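Hypothetical protein (Clostridium sporogenes ATCC 15579, PDB 4QRK) is of unknown function but, as a putative cell adhesion protein built as a right-handed beta-helix, may take part in attachment at the cell surface. Local coordinates at residues K49-E54 / R90-I95; K11-I16 / E56-I61; L29-G34 / I74-L79; G34-S39 / G112-D117; E23-N28 / I101-K106. All blocks are in the same frame, centred on the assembly; numbering follows the deposited sequence. Where two conformers were deposited one is given.

The five contacts lie on two facing sheets of a right-handed beta-helix. Interactions 1 and 4 belong to one sheet (strand order 46-52, 91-98, 35-42, 113-117); interactions 3 and 5, about 19 Å apart between centres, share strand 24-32 in the other. Interaction 2, its centre about 7 Å from that of interaction 1, joins strand 11-17 of the first sheet to the loop before strand 60-66 of the second. Gly34, common to interactions 3 and 4, marks the corner between sheets. Along the chain, interaction 1 is nested inside the loops closed by 4 and by 5, interaction 3 inside that of 5, while 3 and 4 cross. Antiparallel pairing of 11-17, 46-52 and 91-98 at one end gives way to parallel pairing toward the middle.

Interaction 1: K49-E54 / R90-I95; sequences KFIYSE and RNEWNI
Phe50 (chi1 -57°) and Trp93 (chi1 -65°) each hold CG beside their backbone N, and across a non-hydrogen-bonded antiparallel pair this turns the phenyl edge onto the indole face. The planes meet at 73°, and the centroids of the Phe50 ring and the Trp93 five-membered ring are 4.8 Å apart, which defines a T-shaped stack. Phe50 CD1 makes the touch, 3.4 Å from Trp93 CD1 and above the rim of the indole. On the opposite face of the sheet Ile51 meets Arg90: Ile51 CG2 sits over the centre of one guanidinium face, 3.8 Å from Arg90 CZ, and Ile51 CD1 lies 3.5 Å from Arg90 NH2. The backbones exchange paired bonds at Lys49-Asn94 and Ile51-Glu92, with Ile51 N 2.8 Å from Glu92 O. Past the strand end, Ser53 grips Arg90 twice, since Ser53 N donates to Arg90 O while Ser53 OG accepts from Arg90 N at 2.9 Å; the same hydroxyl donates to Glu54 OE2. In this antiparallel end of a beta-helix sheet whose later strands pair in parallel, strand 46-52 lies between 11-17 and 91-98, and Phe50 and Trp93 both pack on Ile74 of the other sheet.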
# COMPACT_ATOMS: atom_id res chain seq x y z
N LYS A 49 -1.67 2.68 15.57
CA LYS A 49 -2.40 3.72 16.29
C LYS A 49 -3.51 4.29 15.39
O LYS A 49 -3.25 4.72 14.27
CB LYS A 49 -1.44 4.84 16.72
CG LYS A 49 -2.12 5.89 17.60
CD LYS A 49 -1.18 7.04 17.89
CE LYS A 49 -1.84 8.08 18.79
NZ LYS A 49 -0.96 9.26 19.01
N PHE A 50 -4.72 4.29 15.91
CA PHE A 50 -5.91 4.62 15.13
C PHE A 50 -6.55 5.79 15.81
O PHE A 50 -6.74 5.79 17.05
CB PHE A 50 -6.86 3.41 15.10
CG PHE A 50 -6.21 2.19 14.56
CD1 PHE A 50 -6.24 1.92 13.21
CD2 PHE A 50 -5.47 1.37 15.38
CE1 PHE A 50 -5.62 0.81 12.69
CE2 PHE A 50 -4.85 0.26 14.88
CZ PHE A 50 -4.92 -0.01 13.49
N ILE A 51 -6.81 6.82 15.01
CA ILE A 51 -7.45 8.05 15.49
C ILE A 51 -8.71 8.30 14.68
O ILE A 51 -8.68 8.30 13.45
CB ILE A 51 -6.53 9.23 15.37
CG1 ILE A 51 -5.28 8.96 16.21
CG2 ILE A 51 -7.20 10.51 15.88
CD1 ILE A 51 -4.17 10.00 15.92
N TYR A 52 -9.83 8.45 15.37
CA TYR A 52 -11.11 8.57 14.66
C TYR A 52 -12.06 9.47 15.44
O TYR A 52 -12.19 9.32 16.64
CB TYR A 52 -11.72 7.16 14.33
CG TYR A 52 -11.96 6.25 15.49
CD1 TYR A 52 -10.97 5.42 15.99
CD2 TYR A 52 -13.21 6.20 16.11
CE1 TYR A 52 -11.21 4.60 17.09
CE2 TYR A 52 -13.46 5.37 17.19
CZ TYR A 52 -12.44 4.58 17.67
OH TYR A 52 -12.69 3.77 18.74
N SER A 53 -12.71 10.41 14.75
CA SER A 53 -13.56 11.37 15.42
C SER A 53 -15.03 10.96 15.47
O SER A 53 -15.81 11.53 16.21
CB SER A 53 -13.45 12.72 14.73
OG SER A 53 -13.80 12.59 13.39
N GLU A 54 -15.39 9.96 14.67
CA GLU A 54 -16.77 9.50 14.59
C GLU A 54 -16.76 8.08 15.10
O GLU A 54 -16.01 7.24 14.59
CB GLU A 54 -17.27 9.54 13.14
CG GLU A 54 -16.96 10.81 12.41
CD GLU A 54 -17.42 12.04 13.19
OE1 GLU A 54 -18.60 12.13 13.54
OE2 GLU A 54 -16.57 12.91 13.46
N ARG A 90 -11.75 13.52 11.58
CA ARG A 90 -10.43 12.90 11.52
C ARG A 90 -10.56 11.40 11.49
O ARG A 90 -11.32 10.82 12.26
CB ARG A 90 -9.63 13.23 12.78
CG ARG A 90 -8.51 14.17 12.54
CD ARG A 90 -7.65 14.27 13.77
NE ARG A 90 -6.34 13.69 13.54
CZ ARG A 90 -5.40 13.61 14.48
NH1 ARG A 90 -5.62 14.07 15.70
NH2 ARG A 90 -4.24 13.06 14.19
N ASN A 91 -9.82 10.80 10.58
CA ASN A 91 -9.68 9.35 10.53
C ASN A 91 -8.30 9.00 10.03
O ASN A 91 -7.97 9.14 8.84
CB ASN A 91 -10.72 8.71 9.61
CG ASN A 91 -10.81 7.22 9.81
OD1 ASN A 91 -11.10 6.76 10.91
ND2 ASN A 91 -10.57 6.45 8.76
N GLU A 92 -7.48 8.51 10.94
CA GLU A 92 -6.08 8.25 10.65
C GLU A 92 -5.65 6.89 11.21
O GLU A 92 -5.91 6.58 12.38
CB GLU A 92 -5.21 9.39 11.19
CG GLU A 92 -3.72 9.33 10.82
CD GLU A 92 -2.90 10.45 11.50
OE1 GLU A 92 -2.87 11.58 10.97
OE2 GLU A 92 -2.32 10.22 12.59
N TRP A 93 -4.98 6.10 10.36
CA TRP A 93 -4.42 4.83 10.75
C TRP A 93 -2.91 4.89 10.50
O TRP A 93 -2.43 5.15 9.38
CB TRP A 93 -5.00 3.67 9.93
CG TRP A 93 -6.47 3.37 10.11
CD1 TRP A 93 -7.40 4.07 10.83
CD2 TRP A 93 -7.17 2.30 9.47
NE1 TRP A 93 -8.64 3.48 10.70
CE2 TRP A 93 -8.52 2.40 9.85
CE3 TRP A 93 -6.76 1.26 8.62
CZ2 TRP A 93 -9.49 1.49 9.41
CZ3 TRP A 93 -7.72 0.37 8.18
CH2 TRP A 93 -9.07 0.49 8.57
N ASN A 94 -2.17 4.65 11.55
CA ASN A 94 -0.71 4.65 11.45
C ASN A 94 -0.21 3.30 11.86
O ASN A 94 -0.34 2.92 13.01
CB ASN A 94 -0.15 5.71 12.37
CG ASN A 94 -0.69 7.08 12.07
OD1 ASN A 94 -0.37 7.64 11.05
ND2 ASN A 94 -1.56 7.59 12.92
N ILE A 95 0.30 2.54 10.89
CA ILE A 95 0.59 1.13 11.07
C ILE A 95 2.08 0.82 10.94
O ILE A 95 2.71 1.27 9.98
CB ILE A 95 -0.21 0.31 10.03
CG1 ILE A 95 -1.72 0.45 10.34
CG2 ILE A 95 0.23 -1.16 10.02
CD1 ILE A 95 -2.60 -0.17 9.29

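Interaction 2: K11-I16 / E56-I61; sequences KEEIKI and EWKPEI
Glu13 OE2 is gripped by Lys58 NZ at 2.9 Å and also by the hydroxyl of Tyr52, on the neighbouring strand 46-52. The ammonium comes to the syn side of the carboxylate, 19° out of its plane, and the two side chains cross at about a right angle. The Lys58 chain is extended until chi4 (70°), where it bends and turns NZ toward OE2. The other oxygen, Glu13 OE1, forms a salt bridge with Lys15 NZ at 3.5 Å and passes Pro59 CD at 3.8 Å. One water ties the group together: it donates to Glu13 OE1 at 2.8 Å and to Pro59 O at 2.7 Å, and accepts from Lys15 NZ and Lys58 NZ. Glu13 and Lys15, two residues apart on strand 11-17, therefore point their side chains to the same side, toward the loop before strand 60-66. The Lys15 chain also slides past Ile61 in the opposite direction, although the modelled carbon distances there are doubtful. These outermost strands of two different sheets meet here at one end of the beta-helix. Each carboxylate oxygen faces one ammonium group directly, and the single negative charge of Glu13 probably offsets part of the charge of the two neighbouring lysines.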
# COMPACT_ATOMS: atom_id res chain seq x y z
N LYS A 11 -11.30 9.75 19.32
CA LYS A 11 -10.83 8.51 19.96
C LYS A 11 -9.44 8.15 19.48
O LYS A 11 -9.12 8.30 18.29
CB LYS A 11 -11.79 7.36 19.64
CG LYS A 11 -13.22 7.54 20.18
CD LYS A 11 -13.27 7.22 21.67
CE LYS A 11 -14.62 7.52 22.28
NZ LYS A 11 -15.68 6.72 21.66
N GLU A 12 -8.62 7.65 20.40
CA GLU A 12 -7.31 7.12 20.06
C GLU A 12 -7.10 5.77 20.66
O GLU A 12 -7.40 5.57 21.84
CB GLU A 12 -6.20 8.08 20.53
CG GLU A 12 -6.32 9.47 19.92
CD GLU A 12 -5.12 10.36 20.20
OE1 GLU A 12 -4.05 9.85 20.59
OE2 GLU A 12 -5.26 11.58 20.02
N GLU A 13 -6.56 4.86 19.85
CA GLU A 13 -6.39 3.46 20.24
C GLU A 13 -5.14 2.92 19.64
O GLU A 13 -4.79 3.29 18.51
CB GLU A 13 -7.49 2.58 19.65
CG GLU A 13 -8.89 3.00 19.93
CD GLU A 13 -9.90 2.13 19.21
OE1 GLU A 13 -9.58 1.58 18.13
OE2 GLU A 13 -11.02 2.00 19.74
N ILE A 14 -4.51 2.04 20.39
CA ILE A 14 -3.40 1.24 19.91
C ILE A 14 -3.85 -0.21 19.79
O ILE A 14 -4.60 -0.72 20.64
CB ILE A 14 -2.20 1.31 20.86
CG1 ILE A 14 -1.79 2.75 21.14
CG2 ILE A 14 -1.04 0.53 20.31
CD1 ILE A 14 -1.32 3.51 19.95
N LYS A 15 -3.39 -0.87 18.74
CA LYS A 15 -3.66 -2.31 18.56
C LYS A 15 -2.34 -2.93 18.24
O LYS A 15 -1.58 -2.40 17.45
CB LYS A 15 -4.65 -2.50 17.42
CG LYS A 15 -6.00 -1.81 17.72
CD LYS A 15 -7.10 -2.23 16.75
CE LYS A 15 -8.41 -1.46 16.96
NZ LYS A 15 -9.03 -1.84 18.26
N ILE A 16 -2.06 -4.05 18.88
CA ILE A 16 -0.82 -4.77 18.68
C ILE A 16 -1.17 -6.22 18.42
O ILE A 16 -1.96 -6.81 19.14
CB ILE A 16 0.03 -4.70 19.93
CG1 ILE A 16 0.54 -3.29 20.14
CG2 ILE A 16 1.20 -5.68 19.85
CD1 ILE A 16 1.05 -3.04 21.52
N GLU A 56 -18.72 5.74 14.64
CA GLU A 56 -19.03 4.79 13.58
C GLU A 56 -17.81 4.36 12.76
O GLU A 56 -17.88 3.41 11.99
CB GLU A 56 -20.05 5.41 12.62
CG GLU A 56 -21.15 6.22 13.31
CD GLU A 56 -20.81 7.71 13.39
OE1 GLU A 56 -20.69 8.33 12.31
OE2 GLU A 56 -20.66 8.24 14.51
N TRP A 57 -16.70 5.07 12.88
CA TRP A 57 -15.51 4.74 12.08
C TRP A 57 -14.54 3.80 12.83
O TRP A 57 -13.50 3.42 12.27
CB TRP A 57 -14.77 6.02 11.69
CG TRP A 57 -15.50 6.88 10.72
CD1 TRP A 57 -16.63 6.56 10.00
CD2 TRP A 57 -15.14 8.22 10.33
NE1 TRP A 57 -16.97 7.63 9.18
CE2 TRP A 57 -16.08 8.65 9.37
CE3 TRP A 57 -14.12 9.09 10.71
CZ2 TRP A 57 -16.01 9.90 8.78
CZ3 TRP A 57 -14.05 10.34 10.11
CH2 TRP A 57 -14.99 10.73 9.16
N LYS A 58 -14.92 3.43 14.06
CA LYS A 58 -14.13 2.57 14.93
C LYS A 58 -13.60 1.41 14.13
O LYS A 58 -14.39 0.65 13.56
CB LYS A 58 -14.99 2.03 16.07
CG LYS A 58 -14.18 1.22 17.09
CD LYS A 58 -15.04 0.63 18.26
CE LYS A 58 -14.28 -0.52 18.93
NZ LYS A 58 -13.10 -0.07 19.71
N PRO A 59 -12.27 1.26 14.06
CA PRO A 59 -11.77 0.18 13.22
C PRO A 59 -12.09 -1.19 13.81
O PRO A 59 -12.14 -1.37 15.05
CB PRO A 59 -10.24 0.39 13.22
CG PRO A 59 -9.96 1.59 13.99
CD PRO A 59 -11.20 2.00 14.75
N GLU A 60 -12.34 -2.14 12.92
CA GLU A 60 -12.62 -3.54 13.29
C GLU A 60 -11.41 -4.42 12.88
O GLU A 60 -11.01 -4.46 11.69
CB GLU A 60 -13.91 -4.04 12.57
CG GLU A 60 -15.21 -3.17 12.75
CD GLU A 60 -16.21 -3.21 11.55
OE1 GLU A 60 -15.88 -2.72 10.44
OE2 GLU A 60 -17.34 -3.71 11.70
N ILE A 61 -10.81 -5.11 13.82
CA ILE A 61 -9.68 -5.97 13.51
C ILE A 61 -10.05 -7.43 13.65
O ILE A 61 -10.71 -7.82 14.59
CB ILE A 61 -8.50 -5.73 14.44
CG1 ILE A 61 -7.99 -4.30 14.30
CG2 ILE A 61 -7.36 -6.72 14.11
CD1 ILE A 61 -6.45 -4.17 14.35
O HOH W 1 -11.28 -0.53 17.42

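Interaction 3: L29-G34 / I74-L79; sequences LNFGVG and ISQPGL
The Phe31 ring has Gln76 OE1 over one face, 4.4 Å from Phe31 CG, and the backbone carbon of Gly34 at its edge, in plane. The Asn30 amide points an N-H in its own plane at Ser75 OG, with Asn30 ND2 2.8 Å away in a nearly straight bond, tentative because Ser75 has two conformers. Gln76 is extended along its whole length, with CG opposite its backbone N (chi1 -170°), which carries OE1 across to the backbone where the chain turns its corner at Val33 and Gly34. There Val33 N donates to Gln76 OE1 at 2.9 Å, in the carbonyl plane and on a lone pair; Gly32 N adds a weak bond to the same oxygen, with an N-H...O angle of 130°. The glutamine thus takes two N-H groups where the chain leaves one sheet of the beta-helix for the other, continuing the backbone pairing in which Asn30 N bonds to Ile74 O at 2.9 Å and Gln76 N to Asn30 O at 2.8 Å. Leu29 and Ile74 lie side by side on the buried face, and Leu29 CD2 packs tightly on Ile74 CB at 3.5 Å. The touching parts run parallel within 20°. Strand 24-32 lies between 69-75 and 103-110; from strand 91-98 of the other sheet, Asn91 ND2 bonds to Val33 O and Trp93 packs on Ile74 and Gln76.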
# COMPACT_ATOMS: atom_id res chain seq x y z
N LEU A 29 -6.67 -4.49 4.21
CA LEU A 29 -7.12 -3.21 4.78
C LEU A 29 -8.30 -2.62 3.98
O LEU A 29 -8.25 -2.51 2.75
CB LEU A 29 -5.97 -2.20 4.84
CG LEU A 29 -4.74 -2.57 5.66
CD1 LEU A 29 -3.61 -1.56 5.56
CD2 LEU A 29 -5.06 -2.73 7.14
N ASN A 30 -9.38 -2.29 4.67
CA ASN A 30 -10.54 -1.64 4.04
C ASN A 30 -10.78 -0.33 4.70
O ASN A 30 -11.16 -0.31 5.86
CB ASN A 30 -11.79 -2.50 4.18
CG ASN A 30 -11.58 -3.84 3.61
OD1 ASN A 30 -11.40 -3.98 2.41
ND2 ASN A 30 -11.57 -4.86 4.46
N PHE A 31 -10.56 0.75 3.97
CA PHE A 31 -10.44 2.04 4.59
C PHE A 31 -11.31 2.97 3.79
O PHE A 31 -11.11 3.10 2.59
CB PHE A 31 -8.98 2.45 4.50
CG PHE A 31 -8.62 3.72 5.23
CD1 PHE A 31 -8.34 3.69 6.58
CD2 PHE A 31 -8.50 4.94 4.55
CE1 PHE A 31 -7.97 4.85 7.26
CE2 PHE A 31 -8.14 6.10 5.22
CZ PHE A 31 -7.85 6.06 6.57
N GLY A 32 -12.29 3.58 4.42
CA GLY A 32 -13.25 4.40 3.72
C GLY A 32 -12.73 5.78 3.40
O GLY A 32 -12.75 6.19 2.24
N VAL A 33 -12.30 6.53 4.42
CA VAL A 33 -11.90 7.92 4.21
C VAL A 33 -10.85 8.32 5.21
O VAL A 33 -10.87 7.87 6.36
CB VAL A 33 -13.12 8.91 4.23
CG1 VAL A 33 -13.87 8.85 5.53
CG2 VAL A 33 -12.64 10.30 4.03
N GLY A 34 -9.88 9.10 4.76
CA GLY A 34 -8.89 9.69 5.65
C GLY A 34 -7.45 9.44 5.24
O GLY A 34 -7.08 9.47 4.07
N ILE A 74 -8.16 -5.35 8.71
CA ILE A 74 -8.53 -4.14 9.44
C ILE A 74 -9.49 -3.38 8.56
O ILE A 74 -9.17 -3.05 7.42
CB ILE A 74 -7.32 -3.28 9.75
CG1 ILE A 74 -6.15 -4.15 10.21
CG2 ILE A 74 -7.73 -2.19 10.77
CD1 ILE A 74 -4.96 -3.37 10.72
N SER A 75 -10.68 -3.10 9.10
CA SER A 75 -11.73 -2.45 8.33
C SER A 75 -12.37 -1.28 9.06
O SER A 75 -12.66 -1.39 10.25
CB SER A 75 -12.78 -3.49 7.95
OG SER A 75 -12.17 -4.48 7.15
N GLN A 76 -12.55 -0.16 8.33
CA GLN A 76 -13.33 1.00 8.81
C GLN A 76 -14.76 0.61 8.51
O GLN A 76 -15.06 0.27 7.36
CB GLN A 76 -13.01 2.29 8.02
CG GLN A 76 -13.60 3.60 8.62
CD GLN A 76 -13.35 4.83 7.70
OE1 GLN A 76 -12.63 4.74 6.73
NE2 GLN A 76 -13.94 5.96 8.02
N PRO A 77 -15.65 0.63 9.52
CA PRO A 77 -17.05 0.30 9.20
C PRO A 77 -17.55 1.17 8.04
O PRO A 77 -17.42 2.42 8.04
CB PRO A 77 -17.82 0.67 10.49
CG PRO A 77 -16.78 0.63 11.62
CD PRO A 77 -15.48 1.08 10.91
N GLY A 78 -18.09 0.49 7.02
CA GLY A 78 -18.69 1.18 5.91
C GLY A 78 -19.77 2.10 6.44
O GLY A 78 -20.57 1.73 7.32
N LEU A 79 -19.75 3.33 5.95
CA LEU A 79 -20.95 4.15 6.01
C LEU A 79 -21.53 4.05 4.61
O LEU A 79 -20.97 4.59 3.66
CB LEU A 79 -20.64 5.61 6.40
CG LEU A 79 -20.16 5.91 7.83
CD1 LEU A 79 -19.95 7.41 7.98
CD2 LEU A 79 -21.14 5.42 8.88
O HOH W 2 -14.27 0.82 4.91

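Interaction 4: G34-S39 / G112-D117; sequences GKLNIS and GEFKAD
This is a parallel strand pairing in the middle of one sheet, between strands 35-42 and 113-117, whose short segments run 4.7 Å apart at 4°. Five backbone bonds hold it, alternating from Glu113 N to Gly34 O as far as Asp117 N to Ile38 O, all at 2.9 Å. On the buried face Leu36 and Phe114 lie side by side, both swinging CG to the carbonyl side (chi1 168° and 173°), and Leu36 CG touches Phe114 CD1 at 3.6 Å. Ile38 CD1 meets the ring edge near its plane, 3.7 Å from Phe114 CE1. Such in-register stacking of like positions from successive turns is characteristic of parallel beta-helices, here a right-handed one, and the corners stack too: Gly34 and Gly112, both with positive phi, have CA atoms 4.6 Å apart. Phe114 reaches across the interior to Leu107 and Leu109 of strand 103-110. On the outer face the Asn37 and Lys115 side chains lie side by side, with Asn37 OD1 3.5 Å from Lys115 CB; Asn37 OD1 also takes a water bond at 2.7 Å, and that water donates to Glu113 O as well. Asn37 ND2 is held by Asn94 OD1 of strand 91-98. Lys35 NZ and Glu113 OE1 stay 4.6 Å apart, beyond salt-bridge distance.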
# COMPACT_ATOMS: atom_id res chain seq x y z
N GLY A 34 -9.88 9.10 4.76
CA GLY A 34 -8.89 9.69 5.65
C GLY A 34 -7.45 9.44 5.24
O GLY A 34 -7.08 9.47 4.07
N LYS A 35 -6.60 9.26 6.25
CA LYS A 35 -5.15 9.14 6.04
C LYS A 35 -4.67 7.80 6.58
O LYS A 35 -4.93 7.43 7.72
CB LYS A 35 -4.41 10.29 6.72
CG LYS A 35 -4.74 11.68 6.15
CD LYS A 35 -4.16 12.78 7.01
CE LYS A 35 -4.17 14.14 6.31
NZ LYS A 35 -5.54 14.72 6.20
N LEU A 36 -4.02 7.05 5.72
CA LEU A 36 -3.47 5.76 6.09
C LEU A 36 -1.97 5.80 5.86
O LEU A 36 -1.53 6.04 4.74
CB LEU A 36 -4.08 4.67 5.21
CG LEU A 36 -3.44 3.29 5.22
CD1 LEU A 36 -3.40 2.70 6.60
CD2 LEU A 36 -4.24 2.36 4.29
N ASN A 37 -1.19 5.51 6.91
CA ASN A 37 0.27 5.51 6.87
C ASN A 37 0.83 4.19 7.35
O ASN A 37 0.47 3.69 8.42
CB ASN A 37 0.82 6.61 7.76
CG ASN A 37 0.36 7.99 7.36
OD1 ASN A 37 0.42 8.40 6.17
ND2 ASN A 37 -0.11 8.72 8.34
N ILE A 38 1.67 3.59 6.54
CA ILE A 38 2.26 2.30 6.86
C ILE A 38 3.75 2.37 6.73
O ILE A 38 4.30 2.95 5.77
CB ILE A 38 1.76 1.19 5.94
CG1 ILE A 38 0.22 1.10 5.97
CG2 ILE A 38 2.40 -0.14 6.34
CD1 ILE A 38 -0.32 0.00 5.04
N SER A 39 4.41 1.75 7.70
CA SER A 39 5.87 1.64 7.70
C SER A 39 6.31 0.30 8.24
O SER A 39 5.49 -0.50 8.70
CB SER A 39 6.49 2.72 8.57
OG SER A 39 6.27 2.44 9.95
N GLY A 112 -8.92 9.53 0.20
CA GLY A 112 -7.94 10.01 1.16
C GLY A 112 -6.52 9.87 0.69
O GLY A 112 -6.27 9.80 -0.50
N GLU A 113 -5.59 9.82 1.64
CA GLU A 113 -4.17 9.78 1.31
C GLU A 113 -3.51 8.57 1.91
O GLU A 113 -3.61 8.29 3.12
CB GLU A 113 -3.50 11.04 1.81
CG GLU A 113 -4.05 12.33 1.17
CD GLU A 113 -3.45 13.57 1.81
OE1 GLU A 113 -2.75 13.44 2.84
OE2 GLU A 113 -3.69 14.68 1.28
N PHE A 114 -2.89 7.80 1.03
CA PHE A 114 -2.20 6.58 1.44
C PHE A 114 -0.69 6.78 1.25
O PHE A 114 -0.22 7.09 0.15
CB PHE A 114 -2.68 5.41 0.61
CG PHE A 114 -1.90 4.13 0.85
CD1 PHE A 114 -1.61 3.69 2.13
CD2 PHE A 114 -1.46 3.36 -0.21
CE1 PHE A 114 -0.88 2.53 2.35
CE2 PHE A 114 -0.73 2.19 -0.00
CZ PHE A 114 -0.43 1.78 1.27
N LYS A 115 0.05 6.60 2.33
CA LYS A 115 1.51 6.73 2.31
C LYS A 115 2.11 5.50 2.95
O LYS A 115 1.71 5.07 4.05
CB LYS A 115 1.94 7.97 3.08
CG LYS A 115 1.47 9.30 2.53
CD LYS A 115 2.22 10.42 3.28
CE LYS A 115 1.59 11.80 3.18
NZ LYS A 115 0.81 12.01 1.93
N ALA A 116 3.06 4.90 2.26
CA ALA A 116 3.69 3.70 2.78
C ALA A 116 5.16 3.57 2.42
O ALA A 116 5.57 3.73 1.26
CB ALA A 116 2.94 2.41 2.32
N ASP A 117 5.94 3.28 3.45
CA ASP A 117 7.32 2.88 3.27
C ASP A 117 7.37 1.41 3.42
O ASP A 117 7.28 0.90 4.54
CB ASP A 117 8.23 3.51 4.30
CG ASP A 117 9.69 3.06 4.12
OD1 ASP A 117 10.04 2.53 3.04
OD2 ASP A 117 10.49 3.21 5.06
O HOH W 3 -1.38 9.58 4.57

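Interaction 5: E23-N28 / I101-K106; sequences EKTKLN and IPTEIK
Parallel pairing of strands 24-32 and 103-110 joins successive turns in one sheet of the beta-helix, with the short segments 4.8 Å apart at 9°. Backbone bonds alternate from Thr25 N to Pro102 O, through Glu104 and Leu27, to Lys106 N and Leu27 O at 2.8 Å. On the face bearing Lys26 and Asn28, Glu104 meets two lysines. Lys24, bent at chi3 (-103°), brings NZ to Glu104 OE2 at 2.9 Å, approaching from above the carboxylate plane, 41° out of it. Lys26 stays extended and runs alongside Glu104 in the same direction; Lys26 CE is 3.4 Å from Glu104 OE1, and the ion pair of its NZ with that oxygen is long. Lys26 NZ has a further weak, long pairing with Asp69 on strand 69-75. Farther along, Asn28 OD1 lies beside the Lys106 chain, 3.6 Å from Lys106 CD. The other face is mostly apolar, with Leu27 CD2 and Ile105 CG2 meeting loosely at 4.2 Å. Ahead of strand 103-110, Ile101 crosses Thr25 at about a right angle, Ile101 CG2 standing 3.5 Å from Thr25 OG1. The buried Thr103 OG1 is satisfied within its own segment by donating to Ile101 O at 2.9 Å. Two nearby ammonium groups would stabilise the ionised form of Glu104; the short, direct bond to Lys24 should contribute more than the long pair with Lys26.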
# COMPACT_ATOMS: atom_id res chain seq x y z
N GLU A 23 3.78 -17.64 9.78
CA GLU A 23 5.07 -17.57 9.13
C GLU A 23 4.94 -16.72 7.89
O GLU A 23 5.92 -16.47 7.21
CB GLU A 23 5.53 -18.98 8.76
CG GLU A 23 5.69 -19.86 10.00
CD GLU A 23 6.23 -21.23 9.68
OE1 GLU A 23 5.95 -21.74 8.56
OE2 GLU A 23 6.92 -21.78 10.56
N LYS A 24 3.72 -16.29 7.58
CA LYS A 24 3.51 -15.30 6.55
C LYS A 24 2.38 -14.37 7.05
O LYS A 24 1.49 -14.80 7.77
CB LYS A 24 3.18 -15.98 5.22
CG LYS A 24 2.80 -14.97 4.09
CD LYS A 24 2.19 -15.63 2.86
CE LYS A 24 3.19 -15.73 1.71
NZ LYS A 24 2.58 -16.31 0.48
N THR A 25 2.47 -13.08 6.72
CA THR A 25 1.39 -12.11 7.00
C THR A 25 0.62 -11.82 5.72
O THR A 25 1.21 -11.49 4.68
CB THR A 25 1.93 -10.76 7.50
OG1 THR A 25 2.59 -10.93 8.75
CG2 THR A 25 0.81 -9.76 7.70
N LYS A 26 -0.71 -11.92 5.79
CA LYS A 26 -1.59 -11.45 4.72
C LYS A 26 -2.47 -10.34 5.30
O LYS A 26 -3.38 -10.60 6.06
CB LYS A 26 -2.45 -12.59 4.18
CG LYS A 26 -1.67 -13.66 3.43
CD LYS A 26 -2.62 -14.57 2.62
CE LYS A 26 -1.86 -15.52 1.69
NZ LYS A 26 -2.76 -16.18 0.69
N LEU A 27 -2.11 -9.11 4.98
CA LEU A 27 -2.75 -7.93 5.55
C LEU A 27 -3.80 -7.44 4.57
O LEU A 27 -3.53 -7.26 3.36
CB LEU A 27 -1.71 -6.84 5.83
CG LEU A 27 -2.19 -5.49 6.37
CD1 LEU A 27 -2.81 -5.68 7.70
CD2 LEU A 27 -1.05 -4.46 6.46
N ASN A 28 -5.01 -7.27 5.07
CA ASN A 28 -6.11 -6.84 4.24
C ASN A 28 -6.74 -5.63 4.89
O ASN A 28 -7.23 -5.71 6.02
CB ASN A 28 -7.09 -7.99 3.99
CG ASN A 28 -8.29 -7.57 3.13
OD1 ASN A 28 -8.14 -6.82 2.18
ND2 ASN A 28 -9.47 -8.05 3.47
N ILE A 101 9.04 -11.04 8.41
CA ILE A 101 8.05 -12.02 7.96
C ILE A 101 7.61 -11.76 6.50
O ILE A 101 7.38 -10.60 6.11
CB ILE A 101 6.88 -12.07 8.93
CG1 ILE A 101 6.04 -13.31 8.68
CG2 ILE A 101 6.05 -10.79 8.85
CD1 ILE A 101 4.94 -13.55 9.74
N PRO A 102 7.55 -12.83 5.67
CA PRO A 102 7.01 -12.66 4.31
C PRO A 102 5.61 -12.05 4.36
O PRO A 102 4.79 -12.56 5.12
CB PRO A 102 6.93 -14.11 3.79
CG PRO A 102 8.01 -14.81 4.52
CD PRO A 102 8.01 -14.21 5.90
N THR A 103 5.36 -11.00 3.57
CA THR A 103 4.15 -10.19 3.70
C THR A 103 3.47 -9.90 2.37
O THR A 103 4.12 -9.54 1.40
CB THR A 103 4.50 -8.83 4.37
OG1 THR A 103 4.99 -9.07 5.69
CG2 THR A 103 3.28 -7.94 4.48
N GLU A 104 2.16 -10.08 2.34
CA GLU A 104 1.30 -9.66 1.23
C GLU A 104 0.36 -8.64 1.79
O GLU A 104 -0.08 -8.77 2.94
CB GLU A 104 0.50 -10.85 0.72
CG GLU A 104 1.35 -11.90 0.06
CD GLU A 104 0.52 -13.11 -0.38
OE1 GLU A 104 -0.73 -13.01 -0.34
OE2 GLU A 104 1.13 -14.14 -0.75
N ILE A 105 0.09 -7.60 1.01
CA ILE A 105 -0.75 -6.49 1.47
C ILE A 105 -1.79 -6.21 0.42
O ILE A 105 -1.47 -6.06 -0.74
CB ILE A 105 0.07 -5.19 1.75
CG1 ILE A 105 1.12 -5.44 2.83
CG2 ILE A 105 -0.84 -4.07 2.26
CD1 ILE A 105 2.12 -4.30 2.98
N LYS A 106 -3.05 -6.15 0.84
CA LYS A 106 -4.12 -5.76 -0.01
C LYS A 106 -4.84 -4.59 0.63
O LYS A 106 -5.18 -4.63 1.82
CB LYS A 106 -5.08 -6.93 -0.24
CG LYS A 106 -6.24 -6.53 -1.11
CD LYS A 106 -7.32 -7.60 -1.24
CE LYS A 106 -8.29 -7.21 -2.37
NZ LYS A 106 -8.74 -5.78 -2.29